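Local coordinates for protein kcn28 (Kitasatospora, PDB 6J31) that adopts the two-domain GT-B fold, with a C-terminal domain related to that of erythromycin biosynthesis protein CIII and a ligand bound in the cleft between the domains, at residues V12-L18 and Y37-V43; M78-D83 and H157-F161; H302-I308 and D326-N330. All blocks are in the same frame, centred on the assembly; numbering follows the deposited sequence.

Contact 1: residues V12-L18 and Y37-V43; sequences VPSRGHL and YANDPSV
Leu18 divides its two methyls between the partners of segment 37-43. CD2 presses on Val43, 3.5 Å from its CB, while CD1 lies 3.4 Å from Tyr37 OH, a buried hydroxyl for which the model offers no hydrogen-bond partner. The same CD1 also touches the amide nitrogen of Asn39. Next to this pair, the Pro13 ring extends the apolar patch: its CB meets Val43 CG1 at 4.0 Å and its CG rests on Asp40 CB. The Asn39 carboxamide marks the start of the polar side. Its ND2 gives only a weak bond to Val12 O (3.3 Å), and its OD1 sits close to Pro13 N, which has no hydrogen to offer. That oxygen accepts instead from Asp40 N, 2.7 Å from Asn39 OD1, in the carbonyl plane and on a lone pair. Farther out, Asp40 OD1 takes two donors. Ser42 N comes to its anti lone pair at 2.8 Å, and Ser42 OG reaches the same oxygen from above the carboxylate plane, brought there by a chi1 of 64°; the backbone bond makes an Asx turn just before helix 44-49. Asp40 OD2 is held by Ser59 N. The contact joins the ends of neighbouring parallel strands 6-10 and 34-39, connected by a beta-alpha-beta crossover through helix 22-30, as in a Rossmann-like domain, and the first loop carries His17 of the ligand pocket.

Contact 2: residues M78-D83 and H157-F161; sequences MDVFLD and HYRRF
Asp83 OD1 is gripped by both terminal nitrogens of Arg160, NH2 at 2.8 Å and NH1 at 2.9 Å, in an end-on salt bridge to a single oxygen. NH1 approaches nearly in line with the C-O bond and NH2 from above the carboxylate, whose plane stands 74° from that of the guanidinium. Arg160 leaves its helix with CG anti to the backbone N and bends at chi3 (76°), which turns the flat group back across Leu82; CD2 of that leucine lies over one guanidinium face, 3.4 Å from Arg160 NE. NH2 adds a weak bond to Asp79 O and a long charge contact to Asp79 OD1. The two segments belong to helices 74-96 and 152-167, which run nearly parallel here (13° apart, axes 10.7 Å at closest) on the N-terminal domain of the GT-B fold; the second lies in the connection between sheet strands 124-128 and 185-187. One turn back, Asp79 OD1 accepts a hydrogen bond from His157 ND1 (3.0 Å), lying in the ring plane although the ring nitrogen sits above the carboxylate; this bond, with Met78 on a face, would restrain the rotation of the imidazole. Met78 places its CB 3.4 Å from His157 CE1, and its SD is also over the face. Leu82 CD1, the other branch, makes a CH-pi contact with Phe161, 4.0 Å from the ring centroid.

Contact 3: residues H302-I308 and D326-N330; sequences HGGMGGI and DQPAN
The His302 ring and the Gln327 carboxamide are almost parallel, their planes 9° apart, yet they do not stack: the side chains cross obliquely, and Gln327 OE1 lies 3.6 Å from His302 CB. That oxygen accepts from the backbone nitrogens of Gln323 and Ala324, while the imidazole is held by its ND1 on Ala321 O. The second flat group, the Asn330 amide, has Gly303 O in its plane, 3.0 Å from ND2 with an N-H...O angle of 157°. Met305, bent at chi2 and chi3, crosses it at about a right angle and sets CE against the amide, 3.4 Å from Asn330 OD1. Both segments follow strands of the C-terminal parallel sheet of the GT-B fold: 302-304 links strand 298-301 to helix 305-314, and 326-330 lies at the N-terminal part of helix 327-336, which follows strand 318-320. Gly303 has a positive phi (96°), a conformation that suits glycine, and Gln327 CG packs on its backbone, 3.5 Å from Gly303 C. Gly304 is the N-cap of helix 305-314. In the first turn, Met305 N donates to a water 3.0 Å away, which in turn donates a hydrogen bond to Asp326 OD2. Ile308 CD1 packs on Asn330 CB at 3.5 Å. From the loop after strand 124-128 in the other domain, Thr130 OG1 bonds to Asp326 OD2 and Trp131 NE1 to Asn330 OD1.

How the contacts relate
Contacts 1 and 2 belong to the N-terminal domain, contact 3 to the C-terminal one, and the three follow one another along the chain without touching. The centres of contacts 1 and 2 lie about 20 Å apart, as do those of 1 and 3, whereas those of 2 and 3 are about 26 Å apart; nearest atoms are about 6, 7 and 11 Å apart, respectively. All three lie around bound BG9: His17 in contact 1 and Phe81 in contact 2 both touch it, and the side chain of Asp326 in contact 3 lies about 7 Å away. His17 is also bonded through ND1 to Asp107. A bound peptide also packs on contacts 2 and 3.

Contact 1: residues V12-L18 and Y37-V43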
loop_
_atom_site.group_PDB
_atom_site.type_symbol
_atom_site.label_atom_id
_atom_site.label_comp_id
_atom_site.label_asym_id
_atom_site.label_seq_id
_atom_site.Cartn_x
_atom_site.Cartn_y
_atom_site.Cartn_z
ATOM N N VAL A 12 6.985 9.638 0.744
ATOM C CA VAL A 12 8.156 9.108 1.436
ATOM C C VAL A 12 8.739 7.989 0.584
ATOM O O VAL A 12 8.047 7.419 -0.275
ATOM C CB VAL A 12 7.791 8.603 2.851
ATOM C CG1 VAL A 12 7.137 9.719 3.656
ATOM C CG2 VAL A 12 6.873 7.395 2.753
ATOM N N PRO A 13 10.012 7.638 0.802
ATOM C CA PRO A 13 10.637 6.592 -0.022
ATOM C C PRO A 13 10.199 5.169 0.305
ATOM O O PRO A 13 10.530 4.259 -0.468
ATOM C CB PRO A 13 12.134 6.783 0.262
ATOM C CG PRO A 13 12.173 7.352 1.636
ATOM C CD PRO A 13 10.988 8.269 1.713
ATOM N N SER A 14 9.467 4.942 1.400
ATOM C CA SER A 14 8.996 3.597 1.723
ATOM C C SER A 14 8.163 3.033 0.576
ATOM O O SER A 14 7.414 3.760 -0.083
ATOM C CB SER A 14 8.181 3.618 3.015
ATOM O OG SER A 14 8.926 4.188 4.078
ATOM N N ARG A 15 8.289 1.722 0.345
ATOM C CA ARG A 15 7.843 1.165 -0.931
ATOM C C ARG A 15 6.323 1.179 -1.088
ATOM O O ARG A 15 5.822 1.333 -2.209
ATOM C CB ARG A 15 8.376 -0.255 -1.114
ATOM C CG ARG A 15 8.320 -0.700 -2.569
ATOM C CD ARG A 15 8.796 0.459 -3.455
ATOM N NE ARG A 15 8.157 0.523 -4.767
ATOM C CZ ARG A 15 7.043 1.198 -5.037
ATOM N NH1 ARG A 15 6.416 1.870 -4.081
ATOM N NH2 ARG A 15 6.559 1.200 -6.270
ATOM N N GLY A 16 5.574 1.029 -0.005
ATOM C CA GLY A 16 4.140 1.032 -0.201
ATOM C C GLY A 16 3.519 2.389 -0.457
ATOM O O GLY A 16 2.294 2.488 -0.576
ATOM N N HIS A 17 4.329 3.446 -0.551
ATOM C CA HIS A 17 3.827 4.813 -0.586
ATOM C C HIS A 17 4.181 5.534 -1.875
ATOM O O HIS A 17 3.977 6.748 -1.973
ATOM C CB HIS A 17 4.354 5.586 0.619
ATOM C CG HIS A 17 4.018 4.936 1.919
ATOM N ND1 HIS A 17 2.986 5.369 2.721
ATOM C CD2 HIS A 17 4.548 3.854 2.536
ATOM C CE1 HIS A 17 2.907 4.595 3.788
ATOM N NE2 HIS A 17 3.845 3.669 3.700
ATOM N N LEU A 18 4.705 4.818 -2.863
ATOM C CA LEU A 18 5.088 5.399 -4.138
ATOM C C LEU A 18 4.187 4.941 -5.276
ATOM O O LEU A 18 3.563 5.769 -5.942
ATOM C CB LEU A 18 6.545 5.031 -4.424
ATOM C CG LEU A 18 7.413 6.023 -5.180
ATOM C CD1 LEU A 18 7.461 7.363 -4.464
ATOM C CD2 LEU A 18 8.789 5.414 -5.277
ATOM N N TYR A 37 6.947 17.181 -7.049
ATOM C CA TYR A 37 6.863 15.965 -6.248
ATOM C C TYR A 37 8.059 15.936 -5.306
ATOM O O TYR A 37 9.196 15.730 -5.744
ATOM C CB TYR A 37 6.819 14.731 -7.153
ATOM C CG TYR A 37 6.397 13.444 -6.482
ATOM C CD1 TYR A 37 6.532 13.260 -5.108
ATOM C CD2 TYR A 37 5.848 12.410 -7.225
ATOM C CE1 TYR A 37 6.144 12.083 -4.505
ATOM C CE2 TYR A 37 5.456 11.230 -6.628
ATOM C CZ TYR A 37 5.605 11.073 -5.270
ATOM O OH TYR A 37 5.211 9.896 -4.675
ATOM N N ALA A 38 7.797 16.129 -4.017
ATOM C CA ALA A 38 8.837 16.118 -2.999
ATOM C C ALA A 38 8.997 14.706 -2.456
ATOM O O ALA A 38 8.031 14.110 -1.965
ATOM C CB ALA A 38 8.504 17.093 -1.871
ATOM N N ASN A 39 10.210 14.169 -2.554
ATOM C CA ASN A 39 10.496 12.848 -2.019
ATOM C C ASN A 39 12.005 12.687 -1.906
ATOM O O ASN A 39 12.778 13.500 -2.420
ATOM C CB ASN A 39 9.877 11.752 -2.887
ATOM C CG ASN A 39 9.471 10.541 -2.079
ATOM O OD1 ASN A 39 10.107 10.205 -1.077
ATOM N ND2 ASN A 39 8.385 9.897 -2.487
ATOM N N ASP A 40 12.412 11.618 -1.230
ATOM C CA ASP A 40 13.828 11.327 -1.063
ATOM C C ASP A 40 14.457 11.001 -2.418
ATOM O O ASP A 40 13.815 10.382 -3.268
ATOM C CB ASP A 40 14.014 10.164 -0.090
ATOM C CG ASP A 40 15.471 9.929 0.284
ATOM O OD1 ASP A 40 16.223 9.402 -0.564
ATOM O OD2 ASP A 40 15.861 10.258 1.429
ATOM N N PRO A 41 15.700 11.426 -2.660
ATOM C CA PRO A 41 16.327 11.135 -3.958
ATOM C C PRO A 41 16.479 9.653 -4.252
ATOM O O PRO A 41 16.652 9.286 -5.419
ATOM C CB PRO A 41 17.697 11.821 -3.844
ATOM C CG PRO A 41 17.493 12.890 -2.832
ATOM C CD PRO A 41 16.541 12.305 -1.833
ATOM N N SER A 42 16.380 8.782 -3.248
ATOM C CA SER A 42 16.502 7.354 -3.512
ATOM C C SER A 42 15.421 6.836 -4.455
ATOM O O SER A 42 15.608 5.782 -5.068
ATOM C CB SER A 42 16.474 6.577 -2.198
ATOM O OG SER A 42 15.234 6.738 -1.543
ATOM N N VAL A 43 14.312 7.558 -4.601
ATOM C CA VAL A 43 13.210 7.119 -5.450
ATOM C C VAL A 43 13.025 8.118 -6.583
ATOM O O VAL A 43 11.913 8.296 -7.103
ATOM C CB VAL A 43 11.918 6.937 -4.636
ATOM C CG1 VAL A 43 12.105 5.833 -3.613
ATOM C CG2 VAL A 43 11.495 8.260 -3.969
#

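Contact 2: residues M78-D83 and H157-F161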
loop_
_atom_site.group_PDB
_atom_site.type_symbol
_atom_site.label_atom_id
_atom_site.label_comp_id
_atom_site.label_asym_id
_atom_site.label_seq_id
_atom_site.Cartn_x
_atom_site.Cartn_y
_atom_site.Cartn_z
ATOM N N MET A 78 8.189 4.520 16.463
ATOM C CA MET A 78 7.495 5.804 16.510
ATOM C C MET A 78 8.476 6.966 16.572
ATOM O O MET A 78 8.207 8.044 16.027
ATOM C CB MET A 78 6.533 5.855 17.694
ATOM C CG MET A 78 5.466 4.788 17.660
ATOM S SD MET A 78 4.336 4.942 19.047
ATOM C CE MET A 78 4.947 3.632 20.087
ATOM N N ASP A 79 9.601 6.782 17.264
ATOM C CA ASP A 79 10.592 7.847 17.348
ATOM C C ASP A 79 11.242 8.102 15.995
ATOM O O ASP A 79 11.583 9.245 15.671
ATOM C CB ASP A 79 11.634 7.505 18.409
ATOM C CG ASP A 79 11.114 7.713 19.818
ATOM O OD1 ASP A 79 10.232 8.581 20.001
ATOM O OD2 ASP A 79 11.585 7.013 20.740
ATOM N N VAL A 80 11.439 7.049 15.197
ATOM C CA VAL A 80 11.986 7.229 13.854
ATOM C C VAL A 80 11.029 8.051 12.996
ATOM O O VAL A 80 11.451 8.952 12.258
ATOM C CB VAL A 80 12.296 5.863 13.217
ATOM C CG1 VAL A 80 12.498 6.003 11.714
ATOM C CG2 VAL A 80 13.523 5.255 13.869
ATOM N N PHE A 81 9.729 7.759 13.080
ATOM C CA PHE A 81 8.748 8.523 12.316
ATOM C C PHE A 81 8.715 9.980 12.757
ATOM O O PHE A 81 8.679 10.890 11.920
ATOM C CB PHE A 81 7.368 7.880 12.452
ATOM C CG PHE A 81 7.171 6.683 11.568
ATOM C CD1 PHE A 81 7.254 6.803 10.191
ATOM C CD2 PHE A 81 6.920 5.434 12.110
ATOM C CE1 PHE A 81 7.080 5.702 9.372
ATOM C CE2 PHE A 81 6.753 4.333 11.296
ATOM C CZ PHE A 81 6.831 4.466 9.925
ATOM N N LEU A 82 8.746 10.225 14.069
ATOM C CA LEU A 82 8.762 11.600 14.556
ATOM C C LEU A 82 10.035 12.317 14.126
ATOM O O LEU A 82 10.006 13.513 13.814
ATOM C CB LEU A 82 8.610 11.614 16.078
ATOM C CG LEU A 82 8.450 12.980 16.754
ATOM C CD1 LEU A 82 7.316 13.771 16.130
ATOM C CD2 LEU A 82 8.194 12.796 18.235
ATOM N N ASP A 83 11.161 11.599 14.089
ATOM C CA ASP A 83 12.391 12.182 13.564
ATOM C C ASP A 83 12.220 12.593 12.111
ATOM O O ASP A 83 12.687 13.660 11.698
ATOM C CB ASP A 83 13.554 11.199 13.695
ATOM C CG ASP A 83 14.038 11.042 15.124
ATOM O OD1 ASP A 83 13.616 11.825 16.007
ATOM O OD2 ASP A 83 14.871 10.141 15.355
ATOM N N HIS A 157 7.794 10.320 24.138
ATOM C CA HIS A 157 7.524 10.431 22.709
ATOM C C HIS A 157 6.341 11.352 22.439
ATOM O O HIS A 157 6.422 12.260 21.605
ATOM C CB HIS A 157 7.275 9.046 22.116
ATOM C CG HIS A 157 6.625 9.080 20.770
ATOM N ND1 HIS A 157 7.343 9.124 19.594
ATOM C CD2 HIS A 157 5.318 9.087 20.414
ATOM C CE1 HIS A 157 6.505 9.158 18.572
ATOM N NE2 HIS A 157 5.272 9.137 19.043
ATOM N N TYR A 158 5.222 11.123 23.131
ATOM C CA TYR A 158 4.038 11.948 22.908
ATOM C C TYR A 158 4.268 13.395 23.326
ATOM O O TYR A 158 3.653 14.308 22.764
ATOM C CB TYR A 158 2.841 11.350 23.645
ATOM C CG TYR A 158 2.244 10.173 22.913
ATOM C CD1 TYR A 158 1.391 10.366 21.835
ATOM C CD2 TYR A 158 2.550 8.869 23.282
ATOM C CE1 TYR A 158 0.850 9.297 21.154
ATOM C CE2 TYR A 158 2.011 7.791 22.607
ATOM C CZ TYR A 158 1.160 8.015 21.542
ATOM O OH TYR A 158 0.613 6.956 20.857
ATOM N N ARG A 159 5.130 13.628 24.314
ATOM C CA ARG A 159 5.468 14.999 24.676
ATOM C C ARG A 159 6.268 15.680 23.570
ATOM O O ARG A 159 6.044 16.858 23.272
ATOM C CB ARG A 159 6.234 15.016 25.992
ATOM C CG ARG A 159 5.349 14.884 27.201
ATOM C CD ARG A 159 6.166 14.886 28.471
ATOM N NE ARG A 159 5.309 14.884 29.645
ATOM C CZ ARG A 159 4.701 15.969 30.113
ATOM N NH1 ARG A 159 4.863 17.137 29.501
ATOM N NH2 ARG A 159 3.923 15.892 31.184
ATOM N N ARG A 160 7.220 14.964 22.968
ATOM C CA ARG A 160 7.996 15.544 21.879
ATOM C C ARG A 160 7.109 15.822 20.675
ATOM O O ARG A 160 7.282 16.833 19.983
ATOM C CB ARG A 160 9.146 14.612 21.504
ATOM C CG ARG A 160 10.105 15.183 20.483
ATOM C CD ARG A 160 11.391 14.386 20.439
ATOM N NE ARG A 160 11.233 13.114 19.742
ATOM C CZ ARG A 160 11.833 12.811 18.596
ATOM N NH1 ARG A 160 12.608 13.705 17.997
ATOM N NH2 ARG A 160 11.641 11.623 18.035
ATOM N N PHE A 161 6.158 14.927 20.406
ATOM C CA PHE A 161 5.227 15.124 19.303
ATOM C C PHE A 161 4.400 16.390 19.513
ATOM O O PHE A 161 4.275 17.222 18.607
ATOM C CB PHE A 161 4.344 13.878 19.174
ATOM C CG PHE A 161 3.825 13.630 17.785
ATOM C CD1 PHE A 161 3.472 14.678 16.955
ATOM C CD2 PHE A 161 3.720 12.332 17.304
ATOM C CE1 PHE A 161 3.003 14.443 15.678
ATOM C CE2 PHE A 161 3.253 12.088 16.024
ATOM C CZ PHE A 161 2.895 13.145 15.209
#

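Contact 3: residues H302-I308 and D326-N330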
loop_
_atom_site.group_PDB
_atom_site.type_symbol
_atom_site.label_atom_id
_atom_site.label_comp_id
_atom_site.label_asym_id
_atom_site.label_seq_id
_atom_site.Cartn_x
_atom_site.Cartn_y
_atom_site.Cartn_z
ATOM N N HIS A 302 1.358 -12.176 1.027
ATOM C CA HIS A 302 1.251 -11.783 2.430
ATOM C C HIS A 302 -0.075 -11.105 2.746
ATOM O O HIS A 302 -0.477 -11.075 3.913
ATOM C CB HIS A 302 2.376 -10.822 2.839
ATOM C CG HIS A 302 3.635 -11.497 3.296
ATOM N ND1 HIS A 302 3.644 -12.539 4.201
ATOM C CD2 HIS A 302 4.933 -11.233 3.017
ATOM C CE1 HIS A 302 4.891 -12.913 4.425
ATOM N NE2 HIS A 302 5.693 -12.136 3.720
ATOM N N GLY A 303 -0.759 -10.554 1.749
ATOM C CA GLY A 303 -1.930 -9.744 2.006
ATOM C C GLY A 303 -1.694 -8.252 2.067
ATOM O O GLY A 303 -2.531 -7.531 2.621
ATOM N N GLY A 304 -0.580 -7.764 1.530
ATOM C CA GLY A 304 -0.422 -6.333 1.375
ATOM C C GLY A 304 -1.437 -5.774 0.397
ATOM O O GLY A 304 -1.946 -6.478 -0.476
ATOM N N MET A 305 -1.754 -4.489 0.569
ATOM C CA MET A 305 -2.812 -3.870 -0.225
ATOM C C MET A 305 -2.479 -3.901 -1.712
ATOM O O MET A 305 -3.375 -4.021 -2.555
ATOM C CB MET A 305 -3.056 -2.437 0.251
ATOM C CG MET A 305 -4.273 -1.770 -0.361
ATOM S SD MET A 305 -5.809 -2.699 -0.138
ATOM C CE MET A 305 -6.141 -2.418 1.600
ATOM N N GLY A 306 -1.196 -3.764 -2.055
ATOM C CA GLY A 306 -0.807 -3.795 -3.456
ATOM C C GLY A 306 -1.064 -5.144 -4.099
ATOM O O GLY A 306 -1.638 -5.231 -5.187
ATOM N N GLY A 307 -0.643 -6.219 -3.429
ATOM C CA GLY A 307 -0.874 -7.548 -3.970
ATOM C C GLY A 307 -2.348 -7.905 -4.046
ATOM O O GLY A 307 -2.803 -8.496 -5.029
ATOM N N ILE A 308 -3.114 -7.551 -3.010
ATOM C CA ILE A 308 -4.529 -7.910 -2.975
ATOM C C ILE A 308 -5.288 -7.220 -4.100
ATOM O O ILE A 308 -6.111 -7.838 -4.786
ATOM C CB ILE A 308 -5.126 -7.576 -1.598
ATOM C CG1 ILE A 308 -4.804 -8.696 -0.615
ATOM C CG2 ILE A 308 -6.632 -7.352 -1.703
ATOM C CD1 ILE A 308 -5.208 -8.389 0.785
ATOM N N ASP A 326 -0.486 -4.004 8.469
ATOM C CA ASP A 326 -1.613 -3.800 7.554
ATOM C C ASP A 326 -2.342 -5.101 7.226
ATOM O O ASP A 326 -3.563 -5.105 7.029
ATOM C CB ASP A 326 -1.112 -3.156 6.263
ATOM C CG ASP A 326 -2.216 -2.497 5.477
ATOM O OD1 ASP A 326 -3.260 -2.189 6.086
ATOM O OD2 ASP A 326 -2.055 -2.318 4.251
ATOM N N GLN A 327 -1.612 -6.203 7.138
ATOM C CA GLN A 327 -2.066 -7.444 6.518
ATOM C C GLN A 327 -3.187 -8.214 7.224
ATOM O O GLN A 327 -4.011 -8.821 6.528
ATOM C CB GLN A 327 -0.858 -8.355 6.302
ATOM C CG GLN A 327 0.014 -7.873 5.154
ATOM C CD GLN A 327 1.478 -8.187 5.344
ATOM O OE1 GLN A 327 1.835 -9.186 5.964
ATOM N NE2 GLN A 327 2.339 -7.332 4.803
ATOM N N PRO A 328 -3.252 -8.275 8.565
ATOM C CA PRO A 328 -4.318 -9.090 9.176
ATOM C C PRO A 328 -5.714 -8.642 8.781
ATOM O O PRO A 328 -6.551 -9.483 8.426
ATOM C CB PRO A 328 -4.073 -8.922 10.682
ATOM C CG PRO A 328 -2.665 -8.494 10.796
ATOM C CD PRO A 328 -2.426 -7.638 9.602
ATOM N N ALA A 329 -5.985 -7.335 8.807
ATOM C CA ALA A 329 -7.295 -6.852 8.381
ATOM C C ALA A 329 -7.527 -7.121 6.899
ATOM O O ALA A 329 -8.634 -7.503 6.503
ATOM C CB ALA A 329 -7.437 -5.362 8.691
ATOM N N ASN A 330 -6.490 -6.952 6.070
ATOM C CA ASN A 330 -6.629 -7.228 4.641
ATOM C C ASN A 330 -6.973 -8.691 4.398
ATOM O O ASN A 330 -7.781 -9.012 3.515
ATOM C CB ASN A 330 -5.344 -6.859 3.900
ATOM C CG ASN A 330 -5.095 -5.361 3.853
ATOM O OD1 ASN A 330 -5.953 -4.562 4.225
ATOM N ND2 ASN A 330 -3.918 -4.975 3.376
HETATM O O HOH W 1 -0.239 -2.298 1.839
#